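NF-kappa-B inhibitor beta (PDB 1OY3) inhibits NF-kappa-B by binding it and trapping it in the cytoplasm, though its unphosphorylated, resynthesised form can accompany NF-kappa-B into the nucleus. Local coordinates at residues Ala48-Ala53 against His79-Leu84; Thr160-Ala165 against Glu172-Leu177. All blocks are in the same frame, centred on the assembly; numbering follows the deposited sequence.

Contact 1 joins two ankyrin repeats and contact 2 lies within the next one, so one contact is between repeats and the other inside a repeat. Along the chain they come in series: 48-53 belongs to repeat 2, 79-84 to repeat 3, and both segments of contact 2 to repeat 4. Their centres are about 14 Å apart. They meet where helix 81-85 lies against helix 161-167, with Leu82 and His83 packed on Pro161, and His83 also on Val164. Repeats 3 and 4 are therefore stacked directly, although the chain between them contains the unmodelled residues 109-143, and the repeats form one continuous, elongated stack.

Contact 1: Ala48-Ala53 against His79-Leu84; sequences ALHLAA and HTALHL
The ring of His50, on helix 48-55, lies against the start of helix 81-85, and its CB, CG, CD2 and NE2 all find neighbours on 79-84. With CG anti to the carbonyl carbon (chi1 -74°), the side chain runs roughly perpendicular to that of Leu84. His50 CB lies 3.6 Å from Leu84 CD1; CG touches the same methyl, and CD2 comes closest to it, with His50 CD2 to Leu84 CD1 at 3.4 Å. Thr80 CA sits at the ring edge, in its plane. At the tip, His50 NE2 is 3.0 Å from His79 O, a weak hydrogen bond bent to 122°, and makes another weak one to Val73 O; ND1 accepts from Thr47 N. This is the histidine of the TPLH-type motif of ankyrin repeats, here TALH, and through it repeat 2 touches repeat 3. Repeat 3 has its own TALH: Thr80 caps the helix by taking His83 N on OG1, while its N donates to His83 ND1, forming a capping box. The small Ala81 lets the backbones come close, with His50 CA 4.7 Å from Ala81 CA. Beside this approach Leu49 CD1 presses tightly on Ala81 CB at 3.4 Å, and Ala53 CB rests 3.5 Å from Ala81 O.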
loop_
_atom_site.group_PDB
_atom_site.type_symbol
_atom_site.label_atom_id
_atom_site.label_comp_id
_atom_site.label_asym_id
_atom_site.label_seq_id
_atom_site.Cartn_x
_atom_site.Cartn_y
_atom_site.Cartn_z
ATOM N N ALA C 48 18.516 -6.080 5.652
ATOM C CA ALA C 48 18.581 -6.385 7.077
ATOM C C ALA C 48 17.837 -5.299 7.857
ATOM O O ALA C 48 17.205 -5.575 8.881
ATOM C CB ALA C 48 20.031 -6.450 7.528
ATOM N N LEU C 49 17.917 -4.063 7.364
ATOM C CA LEU C 49 17.258 -2.926 8.014
ATOM C C LEU C 49 15.757 -3.184 8.036
ATOM O O LEU C 49 15.118 -3.048 9.063
ATOM C CB LEU C 49 17.525 -1.622 7.241
ATOM C CG LEU C 49 17.792 -0.320 8.005
ATOM C CD1 LEU C 49 17.218 0.870 7.226
ATOM C CD2 LEU C 49 17.191 -0.393 9.381
ATOM N N HIS C 50 15.207 -3.548 6.880
ATOM C CA HIS C 50 13.778 -3.833 6.748
ATOM C C HIS C 50 13.352 -4.857 7.790
ATOM O O HIS C 50 12.323 -4.712 8.453
ATOM C CB HIS C 50 13.459 -4.412 5.367
ATOM C CG HIS C 50 13.493 -3.418 4.250
ATOM N ND1 HIS C 50 14.249 -3.609 3.111
ATOM C CD2 HIS C 50 12.804 -2.270 4.054
ATOM C CE1 HIS C 50 14.022 -2.624 2.261
ATOM N NE2 HIS C 50 13.149 -1.797 2.809
ATOM N N LEU C 51 14.141 -5.914 7.913
ATOM C CA LEU C 51 13.829 -6.960 8.874
ATOM C C LEU C 51 13.816 -6.417 10.297
ATOM O O LEU C 51 12.915 -6.720 11.068
ATOM C CB LEU C 51 14.849 -8.099 8.751
ATOM C CG LEU C 51 14.743 -8.836 7.414
ATOM C CD1 LEU C 51 15.875 -9.858 7.271
ATOM C CD2 LEU C 51 13.381 -9.500 7.324
ATOM N N ALA C 52 14.819 -5.613 10.633
ATOM C CA ALA C 52 14.941 -5.040 11.963
ATOM C C ALA C 52 13.738 -4.137 12.253
ATOM O O ALA C 52 13.206 -4.134 13.371
ATOM C CB ALA C 52 16.248 -4.238 12.064
ATOM N N ALA C 53 13.313 -3.388 11.240
ATOM C CA ALA C 53 12.170 -2.486 11.382
ATOM C C ALA C 53 10.875 -3.249 11.657
ATOM O O ALA C 53 10.083 -2.864 12.520
ATOM C CB ALA C 53 12.013 -1.638 10.128
ATOM N N HIS C 79 8.142 -0.536 0.128
ATOM C CA HIS C 79 8.263 -0.027 1.489
ATOM C C HIS C 79 9.697 0.186 1.943
ATOM O O HIS C 79 10.528 -0.716 1.832
ATOM C CB HIS C 79 7.604 -0.988 2.480
ATOM C CG HIS C 79 6.169 -1.280 2.184
ATOM N ND1 HIS C 79 5.168 -0.355 2.373
ATOM C CD2 HIS C 79 5.565 -2.399 1.714
ATOM C CE1 HIS C 79 4.007 -0.890 2.036
ATOM N NE2 HIS C 79 4.221 -2.130 1.633
ATOM N N THR C 80 9.995 1.379 2.448
ATOM C CA THR C 80 11.324 1.656 2.993
ATOM C C THR C 80 11.231 1.110 4.406
ATOM O O THR C 80 10.150 0.666 4.829
ATOM C CB THR C 80 11.600 3.154 3.131
ATOM O OG1 THR C 80 10.572 3.739 3.941
ATOM C CG2 THR C 80 11.627 3.834 1.771
ATOM N N ALA C 81 12.344 1.150 5.138
ATOM C CA ALA C 81 12.362 0.691 6.524
ATOM C C ALA C 81 11.384 1.544 7.337
ATOM O O ALA C 81 10.687 1.033 8.215
ATOM C CB ALA C 81 13.773 0.815 7.117
ATOM N N LEU C 82 11.334 2.844 7.040
ATOM C CA LEU C 82 10.421 3.741 7.752
ATOM C C LEU C 82 8.974 3.361 7.474
ATOM O O LEU C 82 8.137 3.458 8.357
ATOM C CB LEU C 82 10.637 5.218 7.354
ATOM C CG LEU C 82 9.706 6.218 8.074
ATOM C CD1 LEU C 82 9.876 6.060 9.579
ATOM C CD2 LEU C 82 10.002 7.677 7.651
ATOM N N HIS C 83 8.672 2.945 6.246
ATOM C CA HIS C 83 7.301 2.553 5.901
ATOM C C HIS C 83 6.854 1.375 6.736
ATOM O O HIS C 83 5.720 1.327 7.186
ATOM C CB HIS C 83 7.176 2.132 4.433
ATOM C CG HIS C 83 6.895 3.258 3.491
ATOM N ND1 HIS C 83 7.856 3.789 2.660
ATOM C CD2 HIS C 83 5.755 3.943 3.238
ATOM C CE1 HIS C 83 7.319 4.753 1.931
ATOM N NE2 HIS C 83 6.046 4.866 2.265
ATOM N N LEU C 84 7.755 0.412 6.900
ATOM C CA LEU C 84 7.470 -0.796 7.658
ATOM C C LEU C 84 7.244 -0.476 9.129
ATOM O O LEU C 84 6.367 -1.056 9.765
ATOM C CB LEU C 84 8.620 -1.803 7.486
ATOM C CG LEU C 84 8.836 -2.267 6.039
ATOM C CD1 LEU C 84 10.108 -3.109 5.930
ATOM C CD2 LEU C 84 7.622 -3.069 5.584
#

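Contact 2: Thr160-Ala165 against Glu172-Leu177; sequences TPLHVA and EMVRLL
Leu177 pushes its CD1 methyl against the first turn of helix 161-167, the first of the two antiparallel helices of ankyrin repeat 4. The axes of 161-165 and 172-177 run at 158° and approach to 9.2 Å. On the packed side no hydrogen bond crosses, and the fit is all apolar. Leu177 holds CG beside its backbone N (chi1 -69°), which brings CD1 to 3.3 Å from Leu162 CA, closer than usual for two carbons, and also near the backbone of Pro161. Leu162, its CG on the far side from the backbone N, lies alongside Leu177 but points the other way, Leu162 CD1 resting 3.8 Å from Leu177 CD1. Pro161 suits the first helical turn, where no amide hydrogen is required, and its CB adds a looser contact to the same methyl. One turn on, Ala165 is small enough to let three side chains converge: its CB lies 3.7 Å from Met173 CG and 3.8 Å from Leu177 CD1, with Val174 CG2 slightly farther off. Beyond CG the bent, flexible Met173 chain leaves this helix and packs on His91 and Ala94 of helix 91-97, thus serving two repeats. Packing slackens at Val174, whose CG1 stays 4.2 Å from Leu162 CD1. Helix 171-180 has a different character on its partly exposed side, where charged residues suit solvent: Arg175 NE forms a salt bridge with Glu172 OE2 at 3.2 Å, the oxygen near the guanidinium plane but the nitrogen well above that of the carboxylate.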
loop_
_atom_site.group_PDB
_atom_site.type_symbol
_atom_site.label_atom_id
_atom_site.label_comp_id
_atom_site.label_asym_id
_atom_site.label_seq_id
_atom_site.Cartn_x
_atom_site.Cartn_y
_atom_site.Cartn_z
ATOM N N THR C 160 3.078 7.506 1.415
ATOM C CA THR C 160 4.294 7.984 2.052
ATOM C C THR C 160 4.128 7.456 3.471
ATOM O O THR C 160 3.063 6.948 3.817
ATOM C CB THR C 160 4.336 9.502 2.115
ATOM O OG1 THR C 160 3.272 9.961 2.956
ATOM C CG2 THR C 160 4.179 10.098 0.720
ATOM N N PRO C 161 5.167 7.567 4.318
ATOM C CA PRO C 161 5.030 7.064 5.689
ATOM C C PRO C 161 3.837 7.633 6.466
ATOM O O PRO C 161 3.158 6.895 7.198
ATOM C CB PRO C 161 6.369 7.436 6.324
ATOM C CG PRO C 161 7.318 7.278 5.175
ATOM C CD PRO C 161 6.558 7.967 4.045
ATOM N N LEU C 162 3.565 8.930 6.306
ATOM C CA LEU C 162 2.448 9.540 7.040
ATOM C C LEU C 162 1.116 8.865 6.703
ATOM O O LEU C 162 0.310 8.566 7.603
ATOM C CB LEU C 162 2.360 11.042 6.755
ATOM C CG LEU C 162 1.264 11.765 7.561
ATOM C CD1 LEU C 162 1.514 11.606 9.060
ATOM C CD2 LEU C 162 1.242 13.245 7.179
ATOM N N HIS C 163 0.887 8.647 5.409
ATOM C CA HIS C 163 -0.323 7.974 4.947
ATOM C C HIS C 163 -0.478 6.666 5.699
ATOM O O HIS C 163 -1.552 6.345 6.204
ATOM C CB HIS C 163 -0.225 7.658 3.457
ATOM C CG HIS C 163 -0.297 8.858 2.578
ATOM N ND1 HIS C 163 0.447 8.974 1.422
ATOM C CD2 HIS C 163 -1.040 9.985 2.667
ATOM C CE1 HIS C 163 0.164 10.126 0.839
ATOM N NE2 HIS C 163 -0.735 10.757 1.574
ATOM N N VAL C 164 0.608 5.905 5.763
ATOM C CA VAL C 164 0.593 4.624 6.458
ATOM C C VAL C 164 0.268 4.827 7.941
ATOM O O VAL C 164 -0.609 4.159 8.477
ATOM C CB VAL C 164 1.958 3.892 6.302
ATOM C CG1 VAL C 164 1.880 2.477 6.881
ATOM C CG2 VAL C 164 2.330 3.820 4.824
ATOM N N ALA C 165 0.949 5.764 8.602
ATOM C CA ALA C 165 0.684 5.992 10.024
ATOM C C ALA C 165 -0.787 6.345 10.279
ATOM O O ALA C 165 -1.378 5.895 11.257
ATOM C CB ALA C 165 1.603 7.082 10.566
ATOM N N GLU C 172 0.614 8.225 17.835
ATOM C CA GLU C 172 1.985 8.385 18.270
ATOM C C GLU C 172 2.918 8.514 17.057
ATOM O O GLU C 172 3.808 9.377 17.029
ATOM C CB GLU C 172 2.406 7.195 19.126
ATOM C CG GLU C 172 3.046 7.601 20.434
ATOM C CD GLU C 172 3.945 8.814 20.279
ATOM O OE1 GLU C 172 4.928 8.741 19.511
ATOM O OE2 GLU C 172 3.663 9.845 20.925
ATOM N N MET C 173 2.714 7.672 16.048
ATOM C CA MET C 173 3.568 7.733 14.860
ATOM C C MET C 173 3.318 9.018 14.074
ATOM O O MET C 173 4.247 9.594 13.507
ATOM C CB MET C 173 3.348 6.528 13.939
ATOM C CG MET C 173 4.410 6.458 12.815
ATOM S SD MET C 173 6.098 6.119 13.450
ATOM C CE MET C 173 5.981 4.304 13.562
ATOM N N VAL C 174 2.066 9.464 14.047
ATOM C CA VAL C 174 1.724 10.696 13.343
ATOM C C VAL C 174 2.493 11.845 14.000
ATOM O O VAL C 174 3.038 12.714 13.318
ATOM C CB VAL C 174 0.199 10.982 13.415
ATOM C CG1 VAL C 174 -0.115 12.379 12.866
ATOM C CG2 VAL C 174 -0.553 9.940 12.623
ATOM N N ARG C 175 2.546 11.837 15.328
ATOM C CA ARG C 175 3.263 12.878 16.059
ATOM C C ARG C 175 4.744 12.941 15.672
ATOM O O ARG C 175 5.270 14.023 15.401
ATOM C CB ARG C 175 3.096 12.674 17.574
ATOM C CG ARG C 175 1.789 13.257 18.114
ATOM C CD ARG C 175 1.713 13.220 19.626
ATOM N NE ARG C 175 1.328 11.906 20.123
ATOM C CZ ARG C 175 0.092 11.582 20.492
ATOM N NH1 ARG C 175 -0.880 12.488 20.426
ATOM N NH2 ARG C 175 -0.174 10.350 20.912
ATOM N N LEU C 176 5.408 11.788 15.642
ATOM C CA LEU C 176 6.817 11.715 15.262
ATOM C C LEU C 176 7.025 12.216 13.836
ATOM O O LEU C 176 7.965 12.963 13.553
ATOM C CB LEU C 176 7.329 10.275 15.369
ATOM C CG LEU C 176 7.885 9.787 16.709
ATOM C CD1 LEU C 176 7.207 10.487 17.879
ATOM C CD2 LEU C 176 7.697 8.280 16.780
ATOM N N LEU C 177 6.151 11.791 12.930
ATOM C CA LEU C 177 6.249 12.228 11.548
ATOM C C LEU C 177 6.038 13.742 11.441
ATOM O O LEU C 177 6.785 14.430 10.747
ATOM C CB LEU C 177 5.229 11.480 10.686
ATOM C CG LEU C 177 5.565 9.988 10.524
ATOM C CD1 LEU C 177 4.547 9.336 9.603
ATOM C CD2 LEU C 177 6.986 9.828 9.967
#